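Local coordinates for protein arsenate Reductase (Corynebacterium glutamicum, PDB 3T38) that probably reduces arsenate to arsenite in a thioredoxin-dependent reaction, using a low molecular weight tyrosine phosphatase fold, and so helps the bacterium resist arsenic, at residues R16-L21 against T33-I38; E40-L45 against I57-F62; D149-S154 against K172-W177. One frame throughout, in Å; residues are numbered along the deposited sequence.

Contact 1 of 3, residues R16-L21 against T33-I38; sequences RIANEL and TINRYI. With D1D ((4S,5S)-1,2-dithiane-4,5-diol), chain C.
Ile38 presses its two branches against Ala18 and Ile17, and its course can be followed atom by atom. At CB the chain forks: CG2 sits between the backbone N and the carbonyl carbon and points at the Ala18 methyl, with 3.5 Å between Ile38 CG2 and Ala18 CB. The other branch, CG1, is anti to the backbone N (chi1 170°) and passes Ile17 CG2 at 4.2 Å. Its tip then reaches the neighbouring backbone, Ile38 CD1 lying 3.9 Å from Ala18 N and 4.1 Å from Ile17 CB. The Ala18 methyl has two neighbours at roughly a right angle: the Ile38 CG2 methyl and the Asn35 amide oxygen, OD1 coming within 3.2 Å of Ala18 CB without a hydrogen bond forming between the segments. One turn on, Leu21 and Ile34 meet still more tightly: Leu21 CB and Ile34 CG2 are 3.4 Å apart, closer than a usual carbon contact.

The two helices run in broadly opposite directions, the axes of the short segments 8.9 Å apart at closest and 142° between their N-to-C directions. The Tyr37 ring is directed away from this seam and has one face under the dithiane-diol, whose C4 lies 3.4 Å above the ring plane, offset toward the rim. Arg36 turns to Asp148 of the second subunit, to which its NH2 forms a salt bridge. The arrangement is a helical hairpin of the N-terminal domain: one face of helix 31-49 packs on helix 10-24 while another contributes Thr33, Arg36 and Tyr37 to the ligand pocket.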
loop_
_atom_site.group_PDB
_atom_site.type_symbol
_atom_site.label_atom_id
_atom_site.label_comp_id
_atom_site.label_asym_id
_atom_site.label_seq_id
_atom_site.Cartn_x
_atom_site.Cartn_y
_atom_site.Cartn_z
ATOM N N ARG A 16 -4.841 19.820 -4.769
ATOM C CA ARG A 16 -5.208 20.887 -3.827
ATOM C C ARG A 16 -4.916 20.530 -2.366
ATOM O O ARG A 16 -4.314 21.319 -1.649
ATOM C CB ARG A 16 -6.636 21.395 -4.023
ATOM C CG ARG A 16 -6.996 22.572 -3.101
ATOM C CD ARG A 16 -8.527 22.824 -2.982
ATOM N NE ARG A 16 -9.257 21.571 -2.762
ATOM C CZ ARG A 16 -9.293 20.929 -1.600
ATOM N NH1 ARG A 16 -8.666 21.439 -0.540
ATOM N NH2 ARG A 16 -9.974 19.788 -1.478
ATOM N N ILE A 17 -5.290 19.313 -1.982
ATOM C CA ILE A 17 -4.974 18.696 -0.686
ATOM C C ILE A 17 -3.461 18.565 -0.392
ATOM O O ILE A 17 -3.007 18.862 0.722
ATOM C CB ILE A 17 -5.700 17.299 -0.557
ATOM C CG1 ILE A 17 -7.227 17.460 -0.597
ATOM C CG2 ILE A 17 -5.329 16.586 0.744
ATOM C CD1 ILE A 17 -7.926 16.184 -1.032
ATOM N N ALA A 18 -2.665 18.151 -1.367
ATOM C CA ALA A 18 -1.214 18.122 -1.177
ATOM C C ALA A 18 -0.613 19.524 -0.926
ATOM O O ALA A 18 0.260 19.671 -0.082
ATOM C CB ALA A 18 -0.548 17.481 -2.363
ATOM N N ASN A 19 -1.095 20.534 -1.640
ATOM C CA ASN A 19 -0.586 21.909 -1.486
ATOM C C ASN A 19 -0.829 22.326 -0.050
ATOM O O ASN A 19 0.113 22.606 0.692
ATOM C CB ASN A 19 -1.225 22.890 -2.509
ATOM C CG ASN A 19 -0.801 24.376 -2.280
ATOM O OD1 ASN A 19 -0.189 24.715 -1.255
ATOM N ND2 ASN A 19 -1.141 25.265 -3.243
ATOM N N GLU A 20 -2.090 22.263 0.359
ATOM C CA GLU A 20 -2.481 22.542 1.729
ATOM C C GLU A 20 -1.699 21.753 2.791
ATOM O O GLU A 20 -1.304 22.281 3.803
ATOM C CB GLU A 20 -4.016 22.470 1.859
ATOM C CG GLU A 20 -4.645 23.884 1.518
ATOM C CD GLU A 20 -6.030 23.904 0.793
ATOM O OE1 GLU A 20 -6.709 22.844 0.660
ATOM O OE2 GLU A 20 -6.435 25.024 0.366
ATOM N N LEU A 21 -1.451 20.470 2.541
ATOM C CA LEU A 21 -0.722 19.648 3.484
ATOM C C LEU A 21 0.771 20.000 3.467
ATOM O O LEU A 21 1.415 19.978 4.497
ATOM C CB LEU A 21 -0.884 18.213 3.067
ATOM C CG LEU A 21 -1.279 17.173 4.092
ATOM C CD1 LEU A 21 -2.146 17.675 5.280
ATOM C CD2 LEU A 21 -1.942 16.036 3.307
ATOM N N THR A 33 7.777 14.318 0.275
ATOM C CA THR A 33 7.169 13.263 1.109
ATOM C C THR A 33 5.653 13.487 1.281
ATOM O O THR A 33 4.879 12.564 1.041
ATOM C CB THR A 33 7.920 13.116 2.439
ATOM O OG1 THR A 33 9.274 12.769 2.143
ATOM C CG2 THR A 33 7.331 12.053 3.325
ATOM N N ILE A 34 5.268 14.709 1.633
ATOM C CA ILE A 34 3.893 15.129 1.786
ATOM C C ILE A 34 3.044 14.876 0.547
ATOM O O ILE A 34 1.922 14.283 0.679
ATOM C CB ILE A 34 3.705 16.639 2.121
ATOM C CG1 ILE A 34 4.505 17.057 3.362
ATOM C CG2 ILE A 34 2.190 16.954 2.296
ATOM C CD1 ILE A 34 4.198 16.172 4.566
ATOM N N ASN A 35 3.524 15.329 -0.621
ATOM C CA ASN A 35 2.839 14.980 -1.860
ATOM C C ASN A 35 2.679 13.455 -2.111
ATOM O O ASN A 35 1.596 13.019 -2.487
ATOM C CB ASN A 35 3.399 15.781 -3.044
ATOM C CG ASN A 35 3.165 17.296 -2.850
ATOM O OD1 ASN A 35 2.593 17.707 -1.811
ATOM N ND2 ASN A 35 3.629 18.136 -3.799
ATOM N N ARG A 36 3.706 12.632 -1.869
ATOM C CA ARG A 36 3.518 11.175 -2.034
ATOM C C ARG A 36 2.517 10.637 -1.081
ATOM O O ARG A 36 1.781 9.689 -1.391
ATOM C CB ARG A 36 4.825 10.380 -1.794
ATOM C CG ARG A 36 5.881 10.659 -2.864
ATOM C CD ARG A 36 5.435 9.996 -4.200
ATOM N NE ARG A 36 4.604 10.863 -4.991
ATOM C CZ ARG A 36 3.678 10.450 -5.866
ATOM N NH1 ARG A 36 3.415 9.159 -6.029
ATOM N NH2 ARG A 36 2.986 11.342 -6.556
ATOM N N TYR A 37 2.481 11.209 0.112
ATOM C CA TYR A 37 1.561 10.750 1.128
ATOM C C TYR A 37 0.149 10.766 0.659
ATOM O O TYR A 37 -0.599 9.769 0.778
ATOM C CB TYR A 37 1.703 11.505 2.440
ATOM C CG TYR A 37 2.432 10.648 3.419
ATOM C CD1 TYR A 37 1.735 9.852 4.344
ATOM C CD2 TYR A 37 3.815 10.619 3.444
ATOM C CE1 TYR A 37 2.437 9.021 5.265
ATOM C CE2 TYR A 37 4.515 9.800 4.374
ATOM C CZ TYR A 37 3.826 9.025 5.258
ATOM O OH TYR A 37 4.550 8.215 6.133
ATOM N N ILE A 38 -0.238 11.870 0.075
ATOM C CA ILE A 38 -1.613 11.927 -0.379
ATOM C C ILE A 38 -1.943 11.080 -1.624
ATOM O O ILE A 38 -2.987 10.425 -1.659
ATOM C CB ILE A 38 -2.057 13.347 -0.475
ATOM C CG1 ILE A 38 -3.390 13.433 -1.164
ATOM C CG2 ILE A 38 -1.007 14.166 -1.179
ATOM C CD1 ILE A 38 -3.361 14.424 -2.244
HETATM S S1 D1D C . 4.955 5.185 -0.348
HETATM C C1 D1D C . 6.344 6.319 -0.674
HETATM C C2 D1D C . 6.590 7.114 0.556
HETATM O O2 D1D C . 7.469 8.113 0.229
HETATM C C3 D1D C . 5.357 7.940 0.839
HETATM O O3 D1D C . 5.882 9.078 1.338
HETATM C C4 D1D C . 4.386 7.426 1.868
HETATM S S4 D1D C . 3.414 6.095 1.091
#

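Contact 2 of 3, residues E40-L45 against I57-F62; sequences ESYVSL and ILAEGF
Ala59 and Tyr42 mark the closest approach of the two backbones, with their CA atoms 4.8 Å apart. The Ala59 methyl sits directly on the other helix: Ala59 CB is 3.6 Å from Tyr42 CA and 3.9 Å from Tyr42 CB. Because Tyr42 CG is anti to its backbone N (chi1 -180°), the ring stands out from its helix, well across the axis, and has the Ala59 methyl at its edge, near the ring plane. The axes of the two short segments come to 8.5 Å at 122°, consistent with a small residue at the crossing.

Beside this tight point lies a second buried cluster, in which Leu45 and Phe62 cross obliquely. Leu45 CD1 is 3.9 Å from Phe62 CD2 and also lies against the backbone, 3.7 Å from Leu58 O. Ser41 OG comes as near to the same ring atom, Phe62 CD2, at 3.9 Å, but its polar needs are met by Tyr37 O and Arg66 NH1. Arg66 also makes a cation-pi contact with Phe62.

The looser margin is at Leu58, partly exposed, which adds one apolar touch, its CB 4.0 Å from Leu45 CD1. No hydrogen bond crosses between the segments, so close fit of apolar groups does the holding.

Around the contact, the Tyr42 ring reaches Leu14 of helix 10-24 and its OH bonds to His10, while Leu58 and Phe62 lean on Phe142 of a loop. Helices 31-49 and 55-73 are therefore joined here with helix 10-24 close by, and Tyr42 also packs on Pro167 of the second subunit.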
loop_
_atom_site.group_PDB
_atom_site.type_symbol
_atom_site.label_atom_id
_atom_site.label_comp_id
_atom_site.label_asym_id
_atom_site.label_seq_id
_atom_site.Cartn_x
_atom_site.Cartn_y
_atom_site.Cartn_z
ATOM N N GLU A 40 -0.237 8.449 -2.865
ATOM C CA GLU A 40 -0.031 7.049 -2.579
ATOM C C GLU A 40 -1.146 6.534 -1.704
ATOM O O GLU A 40 -1.629 5.405 -1.880
ATOM C CB GLU A 40 1.351 6.770 -1.973
ATOM C CG GLU A 40 2.489 7.116 -2.937
ATOM C CD GLU A 40 2.467 6.288 -4.262
ATOM O OE1 GLU A 40 1.694 5.316 -4.396
ATOM O OE2 GLU A 40 3.250 6.608 -5.182
ATOM N N SER A 41 -1.579 7.347 -0.738
ATOM C CA SER A 41 -2.714 6.922 0.063
ATOM C C SER A 41 -4.010 6.694 -0.722
ATOM O O SER A 41 -4.734 5.713 -0.471
ATOM C CB SER A 41 -2.977 7.913 1.182
ATOM O OG SER A 41 -2.013 7.708 2.173
ATOM N N TYR A 42 -4.298 7.631 -1.629
ATOM C CA TYR A 42 -5.405 7.542 -2.572
ATOM C C TYR A 42 -5.381 6.248 -3.384
ATOM O O TYR A 42 -6.369 5.548 -3.483
ATOM C CB TYR A 42 -5.309 8.692 -3.524
ATOM C CG TYR A 42 -6.436 8.694 -4.558
ATOM C CD1 TYR A 42 -6.189 8.317 -5.878
ATOM C CD2 TYR A 42 -7.707 9.108 -4.205
ATOM C CE1 TYR A 42 -7.195 8.332 -6.817
ATOM C CE2 TYR A 42 -8.733 9.119 -5.117
ATOM C CZ TYR A 42 -8.477 8.723 -6.428
ATOM O OH TYR A 42 -9.497 8.732 -7.337
ATOM N N VAL A 43 -4.233 5.964 -3.968
ATOM C CA VAL A 43 -4.044 4.793 -4.790
ATOM C C VAL A 43 -4.153 3.549 -3.965
ATOM O O VAL A 43 -4.937 2.623 -4.357
ATOM C CB VAL A 43 -2.766 4.854 -5.695
ATOM C CG1 VAL A 43 -2.544 3.479 -6.365
ATOM C CG2 VAL A 43 -2.956 5.918 -6.787
ATOM N N SER A 44 -3.516 3.545 -2.789
ATOM C CA SER A 44 -3.718 2.438 -1.832
ATOM C C SER A 44 -5.178 2.097 -1.577
ATOM O O SER A 44 -5.597 0.912 -1.614
ATOM C CB SER A 44 -3.058 2.777 -0.486
ATOM O OG SER A 44 -1.660 2.600 -0.738
ATOM N N LEU A 45 -5.959 3.129 -1.271
ATOM C CA LEU A 45 -7.374 2.855 -0.976
ATOM C C LEU A 45 -8.113 2.452 -2.215
ATOM O O LEU A 45 -9.041 1.596 -2.164
ATOM C CB LEU A 45 -8.017 4.056 -0.283
ATOM C CG LEU A 45 -7.461 4.290 1.156
ATOM C CD1 LEU A 45 -8.060 5.591 1.697
ATOM C CD2 LEU A 45 -7.810 3.143 2.068
ATOM N N ILE A 57 -11.714 11.999 -0.007
ATOM C CA ILE A 57 -11.944 12.380 1.382
ATOM C C ILE A 57 -11.325 11.362 2.338
ATOM O O ILE A 57 -10.679 11.756 3.313
ATOM C CB ILE A 57 -13.493 12.567 1.719
ATOM C CG1 ILE A 57 -14.150 13.582 0.796
ATOM C CG2 ILE A 57 -13.736 12.943 3.210
ATOM C CD1 ILE A 57 -15.653 13.875 1.095
ATOM N N LEU A 58 -11.550 10.069 2.099
ATOM C CA LEU A 58 -10.948 9.018 2.897
ATOM C C LEU A 58 -9.417 9.048 2.731
ATOM O O LEU A 58 -8.665 8.711 3.672
ATOM C CB LEU A 58 -11.419 7.633 2.415
ATOM C CG LEU A 58 -12.814 7.015 2.678
ATOM C CD1 LEU A 58 -12.667 5.473 2.399
ATOM C CD2 LEU A 58 -13.344 7.271 4.110
ATOM N N ALA A 59 -8.954 9.358 1.514
ATOM C CA ALA A 59 -7.480 9.438 1.295
ATOM C C ALA A 59 -6.830 10.542 2.129
ATOM O O ALA A 59 -5.756 10.324 2.701
ATOM C CB ALA A 59 -7.129 9.630 -0.159
ATOM N N GLU A 60 -7.472 11.714 2.154
ATOM C CA GLU A 60 -7.032 12.865 2.945
ATOM C C GLU A 60 -7.010 12.534 4.439
ATOM O O GLU A 60 -6.051 12.870 5.118
ATOM C CB GLU A 60 -7.944 14.079 2.749
ATOM C CG GLU A 60 -7.450 15.261 3.577
ATOM C CD GLU A 60 -8.249 16.519 3.393
ATOM O OE1 GLU A 60 -9.327 16.459 2.782
ATOM O OE2 GLU A 60 -7.790 17.589 3.849
ATOM N N GLY A 61 -8.047 11.852 4.916
ATOM C CA GLY A 61 -8.092 11.414 6.317
ATOM C C GLY A 61 -6.983 10.424 6.669
ATOM O O GLY A 61 -6.249 10.613 7.643
ATOM N N PHE A 62 -6.884 9.368 5.878
ATOM C CA PHE A 62 -5.779 8.398 5.948
ATOM C C PHE A 62 -4.358 9.017 5.841
ATOM O O PHE A 62 -3.495 8.763 6.666
ATOM C CB PHE A 62 -5.977 7.400 4.819
ATOM C CG PHE A 62 -5.134 6.202 4.910
ATOM C CD1 PHE A 62 -4.707 5.710 6.137
ATOM C CD2 PHE A 62 -4.785 5.522 3.744
ATOM C CE1 PHE A 62 -3.940 4.533 6.178
ATOM C CE2 PHE A 62 -4.007 4.380 3.776
ATOM C CZ PHE A 62 -3.594 3.881 5.001
#

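Contact 3 of 3, residues D149-S154 against K172-W177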
loop_
_atom_site.group_PDB
_atom_site.type_symbol
_atom_site.label_atom_id
_atom_site.label_comp_id
_atom_site.label_asym_id
_atom_site.label_seq_id
_atom_site.Cartn_x
_atom_site.Cartn_y
_atom_site.Cartn_z
ATOM N N ASP A 149 4.545 3.639 8.735
ATOM C CA ASP A 149 4.549 4.806 9.626
ATOM C C ASP A 149 3.744 4.508 10.913
ATOM O O ASP A 149 4.184 4.843 12.002
ATOM C CB ASP A 149 3.989 6.054 8.948
ATOM C CG ASP A 149 2.856 5.739 8.003
ATOM O OD1 ASP A 149 2.006 4.805 8.255
ATOM O OD2 ASP A 149 2.877 6.349 6.929
ATOM N N VAL A 150 2.582 3.860 10.792
ATOM C CA VAL A 150 1.746 3.614 11.974
ATOM C C VAL A 150 2.270 2.540 12.914
ATOM O O VAL A 150 1.940 2.577 14.099
ATOM C CB VAL A 150 0.232 3.415 11.650
ATOM C CG1 VAL A 150 -0.236 4.633 10.789
ATOM C CG2 VAL A 150 -0.019 2.095 10.923
ATOM N N ILE A 151 3.101 1.630 12.397
ATOM C CA ILE A 151 3.757 0.694 13.230
ATOM C C ILE A 151 4.804 1.428 14.034
ATOM O O ILE A 151 4.868 1.282 15.249
ATOM C CB ILE A 151 4.384 -0.470 12.439
ATOM C CG1 ILE A 151 3.307 -1.288 11.669
ATOM C CG2 ILE A 151 5.141 -1.412 13.409
ATOM C CD1 ILE A 151 3.965 -2.185 10.488
ATOM N N ARG A 152 5.595 2.264 13.378
ATOM C CA ARG A 152 6.689 3.016 14.056
ATOM C C ARG A 152 6.161 3.925 15.165
ATOM O O ARG A 152 6.818 4.146 16.213
ATOM C CB ARG A 152 7.456 3.838 13.061
ATOM C CG ARG A 152 8.336 3.032 12.103
ATOM C CD ARG A 152 9.226 3.951 11.269
ATOM N NE ARG A 152 10.081 3.257 10.306
ATOM C CZ ARG A 152 11.398 3.146 10.440
ATOM N NH1 ARG A 152 12.028 3.651 11.510
ATOM N NH2 ARG A 152 12.087 2.494 9.528
ATOM N N ALA A 153 4.971 4.477 14.930
ATOM C CA ALA A 153 4.433 5.415 15.916
ATOM C C ALA A 153 3.940 4.612 17.136
ATOM O O ALA A 153 3.823 5.172 18.176
ATOM C CB ALA A 153 3.275 6.217 15.283
ATOM N N SER A 154 3.558 3.333 16.966
ATOM C CA SER A 154 2.754 2.644 17.941
ATOM C C SER A 154 3.590 2.229 19.194
ATOM O O SER A 154 4.759 1.849 19.062
ATOM C CB SER A 154 2.087 1.434 17.277
ATOM O OG SER A 154 1.114 1.867 16.335
ATOM N N LYS A 172 8.628 -1.475 21.786
ATOM C CA LYS A 172 7.202 -1.648 21.621
ATOM C C LYS A 172 6.666 -2.952 22.231
ATOM O O LYS A 172 7.356 -3.971 22.217
ATOM C CB LYS A 172 6.857 -1.677 20.120
ATOM C CG LYS A 172 7.258 -0.464 19.320
ATOM C CD LYS A 172 6.822 -0.549 17.841
ATOM C CE LYS A 172 7.587 0.574 17.043
ATOM N NZ LYS A 172 7.151 1.860 17.590
ATOM N N HIS A 173 5.393 -2.919 22.649
ATOM C CA HIS A 173 4.643 -4.130 23.069
ATOM C C HIS A 173 3.906 -4.809 21.922
ATOM O O HIS A 173 2.924 -4.312 21.440
ATOM C CB HIS A 173 3.705 -3.824 24.278
ATOM C CG HIS A 173 4.416 -3.103 25.368
ATOM N ND1 HIS A 173 5.358 -3.719 26.159
ATOM C CD2 HIS A 173 4.419 -1.794 25.728
ATOM C CE1 HIS A 173 5.887 -2.833 26.984
ATOM N NE2 HIS A 173 5.331 -1.658 26.746
ATOM N N TYR A 174 4.430 -5.925 21.466
ATOM C CA TYR A 174 3.737 -6.772 20.505
ATOM C C TYR A 174 2.893 -7.839 21.242
ATOM O O TYR A 174 3.407 -8.684 21.984
ATOM C CB TYR A 174 4.745 -7.404 19.529
ATOM C CG TYR A 174 5.309 -6.418 18.532
ATOM C CD1 TYR A 174 6.396 -5.598 18.842
ATOM C CD2 TYR A 174 4.743 -6.302 17.269
ATOM C CE1 TYR A 174 6.907 -4.686 17.894
ATOM C CE2 TYR A 174 5.243 -5.419 16.321
ATOM C CZ TYR A 174 6.316 -4.604 16.651
ATOM O OH TYR A 174 6.768 -3.731 15.687
ATOM N N LEU A 175 1.600 -7.761 21.013
ATOM C CA LEU A 175 0.615 -8.653 21.584
ATOM C C LEU A 175 -0.043 -9.419 20.414
ATOM O O LEU A 175 -0.276 -8.833 19.342
ATOM C CB LEU A 175 -0.445 -7.825 22.374
ATOM C CG LEU A 175 -0.391 -7.432 23.883
ATOM C CD1 LEU A 175 0.993 -7.309 24.549
ATOM C CD2 LEU A 175 -1.266 -6.206 24.221
ATOM N N ASP A 176 -0.307 -10.709 20.623
ATOM C CA ASP A 176 -0.974 -11.585 19.658
ATOM C C ASP A 176 -2.278 -12.149 20.245
ATOM O O ASP A 176 -2.248 -12.937 21.182
ATOM C CB ASP A 176 -0.034 -12.769 19.323
ATOM C CG ASP A 176 -0.481 -13.552 18.095
ATOM O OD1 ASP A 176 -1.665 -13.544 17.732
ATOM O OD2 ASP A 176 0.364 -14.210 17.486
ATOM N N TRP A 177 -3.417 -11.727 19.695
ATOM C CA TRP A 177 -4.731 -12.098 20.216
ATOM C C TRP A 177 -5.450 -13.174 19.388
ATOM O O TRP A 177 -6.680 -13.240 19.409
ATOM C CB TRP A 177 -5.639 -10.873 20.296
ATOM C CG TRP A 177 -5.385 -9.973 21.475
ATOM C CD1 TRP A 177 -4.369 -10.070 22.372
ATOM C CD2 TRP A 177 -6.127 -8.821 21.832
ATOM N NE1 TRP A 177 -4.443 -9.057 23.288
ATOM C CE2 TRP A 177 -5.516 -8.273 22.985
ATOM C CE3 TRP A 177 -7.277 -8.199 21.303
ATOM C CZ2 TRP A 177 -5.996 -7.133 23.621
ATOM C CZ3 TRP A 177 -7.763 -7.064 21.936
ATOM C CH2 TRP A 177 -7.116 -6.531 23.072
#
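Lys172 leaves its backbone with CG anti to the carbonyl carbon, runs extended through its middle torsions, and bends only at chi4 (-63°), which turns NZ into a cluster of carbonyl oxygens near the C-terminal end of helix 148-153. Two short bonds hold it there. Lys172 NZ lies 2.7 Å from Arg152 O, approaching from well above the carbonyl plane at a C=O...N angle of 110°. It is 2.8 Å from Ser154 O, this time in the carbonyl plane and at a straighter 149°. A third bond, to Ile151 O at 3.3 Å, is weak. The methylenes follow the same path, Lys172 CD lying 3.4 Å from Ser154 O. Carbonyls gathered at this end of a helix would probably favour the positive charge of the amine.

Ser154 belongs to the turn that shapes this site: its backbone N bonds Ile151 O at 3.0 Å, so that one oxygen takes both that bond and the weak one from Lys172. A smaller, separate contact lies beside it. Ile151 and Tyr174 cross at about a right angle, with Ile151 CG2 3.6 Å from Tyr174 OH, which is hydrogen-bonded to Tyr169 N.

Ile151 and Ser154 also rest on Leu85 of strand 83-88, while Val150 and Ala153 touch Ala69 of helix 55-73. Strand 173-176 is outermost in the four-stranded parallel sheet and pairs with strand 156-159, so the lysine just before it ties that edge back to the helix leading into its neighbouring strand.

Overall arrangement
Contacts 1 and 2 are buried and share helix 31-49, which meets helix 10-24 in the first and helix 55-73 in the second. Their centres are 11 Å apart and they touch, Ile17 CG2 lying 3.8 Å from Glu60 CG. Both rely on apolar packing with no hydrogen bond across the segments. Contact 3, partly buried, lies in the phosphatase-like part and depends on a lysine amine held by carbonyls. It is nevertheless joined to contact 1: Tyr37 OH and Asp149 OD2 stand 2.6 Å apart, a probable hydrogen bond between helix 31-49 and helix 148-153. All three contacts reach the second subunit.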